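Local atomic coordinates of cadherin-related family member 2 (Mus musculus, PDB entry 5CYX), a protein that probably serves as an adhesion molecule between microvilli, binding CDHR5 in calcium-dependent heterophilic complexes and so controlling how microvilli pack on epithelial cells. Residues T108-S113 with Q204-S209; E145-S150 with A179-E184; P220-E225 with L242-V247. One frame throughout, in Å; residues are numbered along the deposited sequence.

How the interactions relate
The chain comprises the first three extracellular cadherin repeats, and the three contacts illustrate how such repeats are built. Past the first repeat, residues 108-113 open interaction 1, which closes only at 204-209, pairing strands 109-115 and 206-213 across nearly the whole second repeat. Interaction 2, between 145-150 and 179-184, is nested inside that loop and pairs strands 140-148 and 180-189. The two share one sheet, since strands 206-213 and 180-189 are neighbours: Val208 N lies 2.8 Å from Leu183 O, a probable hydrogen bond. Interaction 3 follows in series in the third repeat, closing a short loop between strands 220-222 and 240-248; its nearest atoms are about 17 Å from those of interaction 2.

Interaction 1: residues T108-S113 with Q204-S209; sequences TEFSTS and QPVFVS
Parallel pairing of the first and last strands of a cadherin repeat is exemplified by Glu109, Phe110 and Ser111, which lie abreast of Phe207, Val208 and Ser209. The backbone bonds step from one strand to the other: Phe207 N donates to Thr108 O at 2.9 Å, and Phe110 N to Phe207 O at 2.8 Å. Phe110 then returns the favour as acceptor, its O taking Ser209 N at 2.9 Å in an almost straight bond (177°). Thr112 N completes the ladder on Ser209 O, also at 2.9 Å.

On the inner side of the sheet Phe110 carries the apolar contact. With CG opposite its own carbonyl carbon (chi1 -59°), the ring is laid back along the strand, and its edge atom CE2 meets Val206 CG1 at 4.1 Å. Val208 CG2 approaches Phe110 CD2 obliquely, 4.2 Å away, while Val127 and Phe125 continue the apolar packing round Phe110 and Val208 respectively. The other side is mixed, with the Phe207 ring on the same face as the serines; Ser111 CB and Ser209 CB stand 4.0 Å apart. At the entrance to the pair, the Thr108 methyl CG2 rests against the Gln204 amide, 3.5 Å from NE2, the two side chains crossing at about a right angle.

An edge strand added in parallel to the last strand, beside otherwise antiparallel neighbours, is a feature of the cadherin repeat's Greek-key sandwich, one it shares with immunoglobulin-like folds.

Interaction 2: residues E145-S150 with A179-E184; sequences EKVIPS and AFYQLE
The Tyr181 ring is approached at a slant by two aliphatic groups that converge on its CD2: Pro149 CD at 4.1 Å and Val147 CG1 at 4.2 Å. The branch of Val147 that does the touching is the one opposite its backbone N (chi1 -179°). Elsewhere round Tyr181, Phe158 adds a T-shaped ring contact and Leu157 further apolar packing, so this side of the sheet belongs to the repeat's interior. The flat carboxylate of Glu184 lies on the opposite side of the sheet, at the end of an extended chain whose CG passes 3.9 Å from Glu145 CB.

Between these two sides the strands run antiparallel. Ile148 and Gln182 form a hydrogen-bonded pair, in which Gln182 N reaches Ile148 O at 2.9 Å, lying in the carbonyl plane. Further along, a classic beta bulge sets Glu145 and Lys146 together against Glu184: Glu184 O accepts Glu145 N at 2.7 Å and, weakly, Lys146 N at 3.3 Å. The pairing stops at the cis peptide before Pro149, where the chain turns and Ser150 OG bonds back to Val147 O at 2.8 Å.

Charge adds little direct bonding here. Lys146 NZ stays 6.1 Å from Glu184 OE1, too far for a salt bridge, and could at most ease the proximity of the two glutamates; the pairing therefore rests mainly on backbone bonds and on the apolar contacts of Val147 with Tyr181 and Leu183 and of Pro149 with Tyr181.

Interaction 3: residues P220-E225 with L242-V247; sequences PRFIRE and LTVEAV
Phe222 and Ala246 meet ring to methyl: Ala246 CB stands over one face of the phenyl group, 4.0 Å from its centroid and only 15° off the normal, a CH-pi contact. Phe222 CG is anti to its carbonyl carbon (chi1 -73°), which helps bring the ring alongside that methyl. Val244 CG2 lies at the edge of the Phe222 ring, 4.4 Å from Phe222 CE1. The following residue, Ile223, uses the other side of the strand pair. The Ile223 side chain crosses that of Glu245 obliquely, Ile223 CG1 lying 3.9 Å from Glu245 CB. Ile223 CD1 reaches both Val247 methyls, 4.1 Å from Val247 CG2.

Backbone bonds fix this register. Arg221 N donates to Val247 O at 2.9 Å; the return bond, Val247 N to Arg221 O at 3.0 Å, arrives from above the carbonyl plane. Ile223 N donates to Glu245 O at 2.9 Å. A serine in place of Phe222 would probably leave the Ala246 methyl without its ring partner and open a gap beside Val244.

Strand 220-222 thus forms the edge of its sheet against strand 240-248, with Phe222 turned inward onto strand 295-304 of the facing sheet. Pro220 touches Glu304 of that strand, a calcium ligand, at the junction between the second and third repeats.

Interaction 1: residues T108-S113 with Q204-S209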
loop_
_atom_site.group_PDB
_atom_site.type_symbol
_atom_site.label_atom_id
_atom_site.label_comp_id
_atom_site.label_asym_id
_atom_site.label_seq_id
_atom_site.Cartn_x
_atom_site.Cartn_y
_atom_site.Cartn_z
ATOM N N THR A 108 -15.760 16.034 10.691
ATOM C CA THR A 108 -14.470 16.732 10.600
ATOM C C THR A 108 -13.381 16.214 11.564
ATOM O O THR A 108 -12.203 16.587 11.422
ATOM C CB THR A 108 -14.623 18.245 10.885
ATOM O OG1 THR A 108 -15.056 18.446 12.237
ATOM C CG2 THR A 108 -15.609 18.859 9.926
ATOM N N GLU A 109 -13.771 15.436 12.583
ATOM C CA GLU A 109 -12.795 14.796 13.459
ATOM C C GLU A 109 -13.115 13.337 13.746
ATOM O O GLU A 109 -14.274 12.960 13.972
ATOM C CB GLU A 109 -12.537 15.524 14.786
ATOM C CG GLU A 109 -12.736 17.030 14.816
ATOM C CD GLU A 109 -14.087 17.378 15.402
ATOM O OE1 GLU A 109 -14.115 18.151 16.380
ATOM O OE2 GLU A 109 -15.127 16.841 14.921
ATOM N N PHE A 110 -12.038 12.560 13.830
ATOM C CA PHE A 110 -12.078 11.128 14.038
ATOM C C PHE A 110 -11.052 10.835 15.087
ATOM O O PHE A 110 -10.081 11.589 15.218
ATOM C CB PHE A 110 -11.654 10.409 12.742
ATOM C CG PHE A 110 -12.524 10.736 11.588
ATOM C CD1 PHE A 110 -13.788 10.104 11.443
ATOM C CD2 PHE A 110 -12.172 11.739 10.708
ATOM C CE1 PHE A 110 -14.610 10.428 10.365
ATOM C CE2 PHE A 110 -12.986 12.061 9.633
ATOM C CZ PHE A 110 -14.200 11.410 9.451
ATOM N N SER A 111 -11.215 9.718 15.777
ATOM C CA SER A 111 -10.215 9.235 16.707
ATOM C C SER A 111 -10.129 7.700 16.677
ATOM O O SER A 111 -11.106 7.019 16.365
ATOM C CB SER A 111 -10.486 9.722 18.112
ATOM O OG SER A 111 -11.737 9.223 18.533
ATOM N N THR A 112 -8.962 7.156 16.999
ATOM C CA THR A 112 -8.812 5.730 17.090
ATOM C C THR A 112 -7.615 5.405 17.988
ATOM O O THR A 112 -6.764 6.283 18.269
ATOM C CB THR A 112 -8.601 5.143 15.642
ATOM O OG1 THR A 112 -8.680 3.733 15.675
ATOM C CG2 THR A 112 -7.242 5.515 15.097
ATOM N N SER A 113 -7.540 4.152 18.421
ATOM C CA SER A 113 -6.401 3.661 19.178
ATOM C C SER A 113 -5.685 2.543 18.421
ATOM O O SER A 113 -6.345 1.677 17.835
ATOM C CB SER A 113 -6.839 3.102 20.519
ATOM O OG SER A 113 -7.434 4.125 21.238
ATOM N N GLN A 204 -12.870 20.744 3.169
ATOM C CA GLN A 204 -12.427 21.383 4.401
ATOM C C GLN A 204 -11.419 20.419 5.087
ATOM O O GLN A 204 -11.515 19.220 4.904
ATOM C CB GLN A 204 -13.630 21.729 5.341
ATOM C CG GLN A 204 -14.381 20.529 5.939
ATOM C CD GLN A 204 -15.530 20.943 6.910
ATOM O OE1 GLN A 204 -15.382 21.855 7.716
ATOM N NE2 GLN A 204 -16.652 20.226 6.846
ATOM N N PRO A 205 -10.497 20.954 5.915
ATOM C CA PRO A 205 -9.588 20.107 6.693
ATOM C C PRO A 205 -10.354 19.142 7.573
ATOM O O PRO A 205 -11.427 19.489 8.088
ATOM C CB PRO A 205 -8.853 21.110 7.623
ATOM C CG PRO A 205 -9.169 22.449 7.096
ATOM C CD PRO A 205 -10.502 22.339 6.442
ATOM N N VAL A 206 -9.766 17.967 7.779
ATOM C CA VAL A 206 -10.318 16.974 8.667
ATOM C C VAL A 206 -9.182 16.462 9.527
ATOM O O VAL A 206 -8.033 16.459 9.091
ATOM C CB VAL A 206 -10.980 15.914 7.751
ATOM C CG1 VAL A 206 -10.267 14.558 7.747
ATOM C CG2 VAL A 206 -12.469 15.871 7.966
ATOM N N PHE A 207 -9.482 16.030 10.735
ATOM C CA PHE A 207 -8.478 15.594 11.693
ATOM C C PHE A 207 -8.679 14.175 12.244
ATOM O O PHE A 207 -9.815 13.730 12.524
ATOM C CB PHE A 207 -8.432 16.598 12.843
ATOM C CG PHE A 207 -8.094 17.986 12.401
ATOM C CD1 PHE A 207 -9.088 18.853 11.977
ATOM C CD2 PHE A 207 -6.768 18.418 12.377
ATOM C CE1 PHE A 207 -8.780 20.159 11.593
ATOM C CE2 PHE A 207 -6.436 19.716 11.988
ATOM C CZ PHE A 207 -7.442 20.587 11.584
ATOM N N VAL A 208 -7.564 13.454 12.330
ATOM C CA VAL A 208 -7.528 12.121 12.915
ATOM C C VAL A 208 -6.578 12.074 14.087
ATOM O O VAL A 208 -5.338 12.242 13.918
ATOM C CB VAL A 208 -7.121 11.046 11.883
ATOM C CG1 VAL A 208 -7.287 9.645 12.483
ATOM C CG2 VAL A 208 -7.984 11.194 10.653
ATOM N N SER A 209 -7.169 11.852 15.249
ATOM C CA SER A 209 -6.466 11.690 16.502
ATOM C C SER A 209 -6.154 10.232 16.759
ATOM O O SER A 209 -7.074 9.408 16.861
ATOM C CB SER A 209 -7.333 12.213 17.641
ATOM O OG SER A 209 -7.605 13.579 17.394
#

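Interaction 2: residues E145-S150 with A179-E184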
loop_
_atom_site.group_PDB
_atom_site.type_symbol
_atom_site.label_atom_id
_atom_site.label_comp_id
_atom_site.label_asym_id
_atom_site.label_seq_id
_atom_site.Cartn_x
_atom_site.Cartn_y
_atom_site.Cartn_z
ATOM N N GLU A 145 -1.893 16.416 5.275
ATOM C CA GLU A 145 -1.379 17.792 5.287
ATOM C C GLU A 145 -0.347 18.030 6.381
ATOM O O GLU A 145 0.701 18.609 6.117
ATOM C CB GLU A 145 -2.517 18.817 5.411
ATOM C CG GLU A 145 -3.379 18.945 4.159
ATOM C CD GLU A 145 -2.622 19.540 2.976
ATOM O OE1 GLU A 145 -2.359 20.780 2.983
ATOM O OE2 GLU A 145 -2.246 18.761 2.048
ATOM N N LYS A 146 -0.658 17.603 7.594
ATOM C CA LYS A 146 0.219 17.815 8.736
ATOM C C LYS A 146 0.136 16.664 9.715
ATOM O O LYS A 146 -0.916 16.016 9.835
ATOM C CB LYS A 146 -0.164 19.137 9.458
ATOM C CG LYS A 146 0.932 19.638 10.393
ATOM C CD LYS A 146 0.865 21.134 10.732
ATOM C CE LYS A 146 0.998 22.042 9.497
ATOM N NZ LYS A 146 2.237 21.832 8.681
ATOM N N VAL A 147 1.234 16.408 10.407
ATOM C CA VAL A 147 1.280 15.492 11.536
ATOM C C VAL A 147 1.780 16.278 12.769
ATOM O O VAL A 147 2.721 17.029 12.670
ATOM C CB VAL A 147 2.152 14.280 11.191
ATOM C CG1 VAL A 147 2.227 13.253 12.308
ATOM C CG2 VAL A 147 1.610 13.610 9.952
ATOM N N ILE A 148 1.093 16.146 13.898
ATOM C CA ILE A 148 1.476 16.782 15.166
ATOM C C ILE A 148 1.633 15.669 16.200
ATOM O O ILE A 148 0.744 14.842 16.303
ATOM C CB ILE A 148 0.380 17.755 15.644
ATOM C CG1 ILE A 148 0.270 18.925 14.654
ATOM C CG2 ILE A 148 0.677 18.294 17.064
ATOM C CD1 ILE A 148 -0.772 19.971 15.032
ATOM N N PRO A 149 2.731 15.598 16.954
ATOM C CA PRO A 149 3.928 16.444 16.814
ATOM C C PRO A 149 4.669 16.254 15.484
ATOM O O PRO A 149 4.684 15.120 14.963
ATOM C CB PRO A 149 4.824 15.962 17.967
ATOM C CG PRO A 149 4.421 14.534 18.150
ATOM C CD PRO A 149 2.939 14.509 17.924
ATOM N N SER A 150 5.253 17.352 14.972
ATOM C CA SER A 150 6.058 17.379 13.724
ATOM C C SER A 150 7.548 17.152 13.967
ATOM O O SER A 150 8.232 18.040 14.474
ATOM C CB SER A 150 5.963 18.732 12.995
ATOM O OG SER A 150 4.641 19.113 12.738
ATOM N N ALA A 179 3.056 9.006 22.489
ATOM C CA ALA A 179 1.815 8.340 22.849
ATOM C C ALA A 179 0.626 8.784 21.980
ATOM O O ALA A 179 -0.437 8.168 22.027
ATOM C CB ALA A 179 1.516 8.627 24.317
ATOM N N PHE A 180 0.793 9.865 21.219
ATOM C CA PHE A 180 -0.316 10.479 20.490
ATOM C C PHE A 180 0.155 11.154 19.204
ATOM O O PHE A 180 1.278 11.671 19.123
ATOM C CB PHE A 180 -1.054 11.496 21.397
ATOM C CG PHE A 180 -2.296 12.115 20.779
ATOM C CD1 PHE A 180 -3.529 11.476 20.847
ATOM C CD2 PHE A 180 -2.239 13.370 20.173
ATOM C CE1 PHE A 180 -4.666 12.061 20.302
ATOM C CE2 PHE A 180 -3.370 13.954 19.623
ATOM C CZ PHE A 180 -4.580 13.299 19.682
ATOM N N TYR A 181 -0.713 11.134 18.206
ATOM C CA TYR A 181 -0.541 11.881 16.983
ATOM C C TYR A 181 -1.894 12.440 16.564
ATOM O O TYR A 181 -2.924 11.835 16.804
ATOM C CB TYR A 181 0.044 11.051 15.839
ATOM C CG TYR A 181 1.377 10.386 16.141
ATOM C CD1 TYR A 181 1.418 9.130 16.721
ATOM C CD2 TYR A 181 2.600 11.013 15.827
ATOM C CE1 TYR A 181 2.596 8.548 17.054
ATOM C CE2 TYR A 181 3.803 10.430 16.137
ATOM C CZ TYR A 181 3.806 9.204 16.736
ATOM O OH TYR A 181 4.970 8.585 17.060
ATOM N N GLN A 182 -1.850 13.594 15.931
ATOM C CA GLN A 182 -2.963 14.174 15.276
ATOM C C GLN A 182 -2.558 14.462 13.843
ATOM O O GLN A 182 -1.629 15.228 13.583
ATOM C CB GLN A 182 -3.374 15.486 15.950
ATOM C CG GLN A 182 -4.625 16.073 15.314
ATOM C CD GLN A 182 -4.898 17.476 15.818
ATOM O OE1 GLN A 182 -5.225 17.638 16.971
ATOM N NE2 GLN A 182 -4.764 18.475 14.963
ATOM N N LEU A 183 -3.311 13.894 12.925
ATOM C CA LEU A 183 -3.086 14.049 11.511
ATOM C C LEU A 183 -4.150 14.988 11.004
ATOM O O LEU A 183 -5.336 14.813 11.345
ATOM C CB LEU A 183 -3.247 12.714 10.799
ATOM C CG LEU A 183 -2.194 11.634 10.881
ATOM C CD1 LEU A 183 -1.954 11.133 12.278
ATOM C CD2 LEU A 183 -2.658 10.485 10.000
ATOM N N GLU A 184 -3.743 15.953 10.187
ATOM C CA GLU A 184 -4.661 16.762 9.418
ATOM C C GLU A 184 -4.686 16.253 7.967
ATOM O O GLU A 184 -3.634 16.141 7.365
ATOM C CB GLU A 184 -4.213 18.215 9.450
ATOM C CG GLU A 184 -4.965 19.092 8.487
ATOM C CD GLU A 184 -4.568 20.544 8.580
ATOM O OE1 GLU A 184 -3.753 20.927 9.451
ATOM O OE2 GLU A 184 -5.144 21.318 7.810
#

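Interaction 3: residues P220-E225 with L242-V247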
loop_
_atom_site.group_PDB
_atom_site.type_symbol
_atom_site.label_atom_id
_atom_site.label_comp_id
_atom_site.label_asym_id
_atom_site.label_seq_id
_atom_site.Cartn_x
_atom_site.Cartn_y
_atom_site.Cartn_z
ATOM N N PRO A 220 12.468 -3.699 32.910
ATOM C CA PRO A 220 12.597 -2.777 34.047
ATOM C C PRO A 220 14.007 -2.238 34.252
ATOM O O PRO A 220 14.965 -2.910 33.896
ATOM C CB PRO A 220 12.230 -3.651 35.235
ATOM C CG PRO A 220 12.652 -5.007 34.811
ATOM C CD PRO A 220 12.297 -5.092 33.357
ATOM N N ARG A 221 14.123 -1.051 34.848
ATOM C CA ARG A 221 15.427 -0.415 35.135
ATOM C C ARG A 221 15.567 0.026 36.582
ATOM O O ARG A 221 14.704 0.721 37.123
ATOM C CB ARG A 221 15.607 0.822 34.275
ATOM C CG ARG A 221 15.959 0.513 32.847
ATOM C CD ARG A 221 15.836 1.770 32.003
ATOM N NE ARG A 221 16.883 1.837 30.981
ATOM C CZ ARG A 221 18.177 2.120 31.198
ATOM N NH1 ARG A 221 19.016 2.131 30.168
ATOM N NH2 ARG A 221 18.648 2.372 32.423
ATOM N N PHE A 222 16.684 -0.331 37.191
ATOM C CA PHE A 222 16.987 0.137 38.532
ATOM C C PHE A 222 17.112 1.659 38.574
ATOM O O PHE A 222 17.523 2.283 37.611
ATOM C CB PHE A 222 18.262 -0.518 39.048
ATOM C CG PHE A 222 18.071 -1.952 39.411
ATOM C CD1 PHE A 222 17.598 -2.303 40.672
ATOM C CD2 PHE A 222 18.331 -2.957 38.485
ATOM C CE1 PHE A 222 17.408 -3.624 41.003
ATOM C CE2 PHE A 222 18.116 -4.290 38.812
ATOM C CZ PHE A 222 17.665 -4.620 40.072
ATOM N N ILE A 223 16.726 2.236 39.700
ATOM C CA ILE A 223 16.748 3.682 39.902
ATOM C C ILE A 223 18.177 4.242 39.958
ATOM O O ILE A 223 18.422 5.334 39.470
ATOM C CB ILE A 223 15.942 4.035 41.197
ATOM C CG1 ILE A 223 14.456 3.719 40.993
ATOM C CG2 ILE A 223 16.115 5.491 41.613
ATOM C CD1 ILE A 223 13.859 4.258 39.706
ATOM N N ARG A 224 19.107 3.487 40.540
ATOM C CA ARG A 224 20.479 3.954 40.752
ATOM C C ARG A 224 21.464 3.021 40.091
ATOM O O ARG A 224 21.225 1.823 39.993
ATOM C CB ARG A 224 20.785 4.023 42.244
ATOM C CG ARG A 224 19.783 4.853 43.018
ATOM C CD ARG A 224 20.280 5.154 44.417
ATOM N NE ARG A 224 19.390 6.089 45.103
ATOM C CZ ARG A 224 19.640 6.659 46.284
ATOM N NH1 ARG A 224 20.767 6.404 46.952
ATOM N NH2 ARG A 224 18.746 7.501 46.803
ATOM N N GLU A 225 22.581 3.581 39.643
ATOM C CA GLU A 225 23.668 2.787 39.083
ATOM C C GLU A 225 24.495 2.131 40.190
ATOM O O GLU A 225 25.124 1.070 39.993
ATOM C CB GLU A 225 24.546 3.670 38.225
ATOM C CG GLU A 225 25.694 2.924 37.561
ATOM C CD GLU A 225 26.575 3.829 36.728
ATOM O OE1 GLU A 225 27.801 3.608 36.716
ATOM O OE2 GLU A 225 26.044 4.757 36.084
ATOM N N LEU A 242 19.020 -2.461 53.226
ATOM C CA LEU A 242 18.650 -1.351 52.335
ATOM C C LEU A 242 17.539 -1.746 51.380
ATOM O O LEU A 242 17.264 -2.939 51.174
ATOM C CB LEU A 242 19.837 -0.850 51.513
ATOM C CG LEU A 242 20.268 -1.666 50.286
ATOM C CD1 LEU A 242 21.183 -0.828 49.422
ATOM C CD2 LEU A 242 20.914 -2.985 50.699
ATOM N N THR A 243 16.947 -0.722 50.774
ATOM C CA THR A 243 15.932 -0.874 49.759
ATOM C C THR A 243 16.507 -0.539 48.393
ATOM O O THR A 243 17.098 0.533 48.214
ATOM C CB THR A 243 14.781 0.081 50.041
ATOM O OG1 THR A 243 14.449 -0.044 51.420
ATOM C CG2 THR A 243 13.541 -0.247 49.158
ATOM N N VAL A 244 16.333 -1.451 47.438
ATOM C CA VAL A 244 16.570 -1.145 46.028
ATOM C C VAL A 244 15.230 -1.026 45.339
ATOM O O VAL A 244 14.227 -1.539 45.828
ATOM C CB VAL A 244 17.448 -2.188 45.302
ATOM C CG1 VAL A 244 18.854 -2.171 45.874
ATOM C CG2 VAL A 244 16.881 -3.594 45.393
ATOM N N GLU A 245 15.236 -0.345 44.201
ATOM C CA GLU A 245 14.061 -0.163 43.388
ATOM C C GLU A 245 14.407 -0.239 41.899
ATOM O O GLU A 245 15.393 0.330 41.440
ATOM C CB GLU A 245 13.395 1.163 43.723
ATOM C CG GLU A 245 11.987 1.287 43.148
ATOM C CD GLU A 245 11.312 2.604 43.485
ATOM O OE1 GLU A 245 10.165 2.805 43.051
ATOM O OE2 GLU A 245 11.916 3.448 44.176
ATOM N N ALA A 246 13.613 -1.012 41.173
ATOM C CA ALA A 246 13.590 -1.027 39.729
ATOM C C ALA A 246 12.187 -0.777 39.294
ATOM O O ALA A 246 11.252 -1.192 39.969
ATOM C CB ALA A 246 14.061 -2.358 39.219
ATOM N N VAL A 247 12.013 -0.085 38.180
ATOM C CA VAL A 247 10.668 0.236 37.694
ATOM C C VAL A 247 10.527 -0.124 36.230
ATOM O O VAL A 247 11.501 -0.116 35.466
ATOM C CB VAL A 247 10.300 1.728 37.903
ATOM C CG1 VAL A 247 10.387 2.099 39.387
ATOM C CG2 VAL A 247 11.201 2.642 37.101
#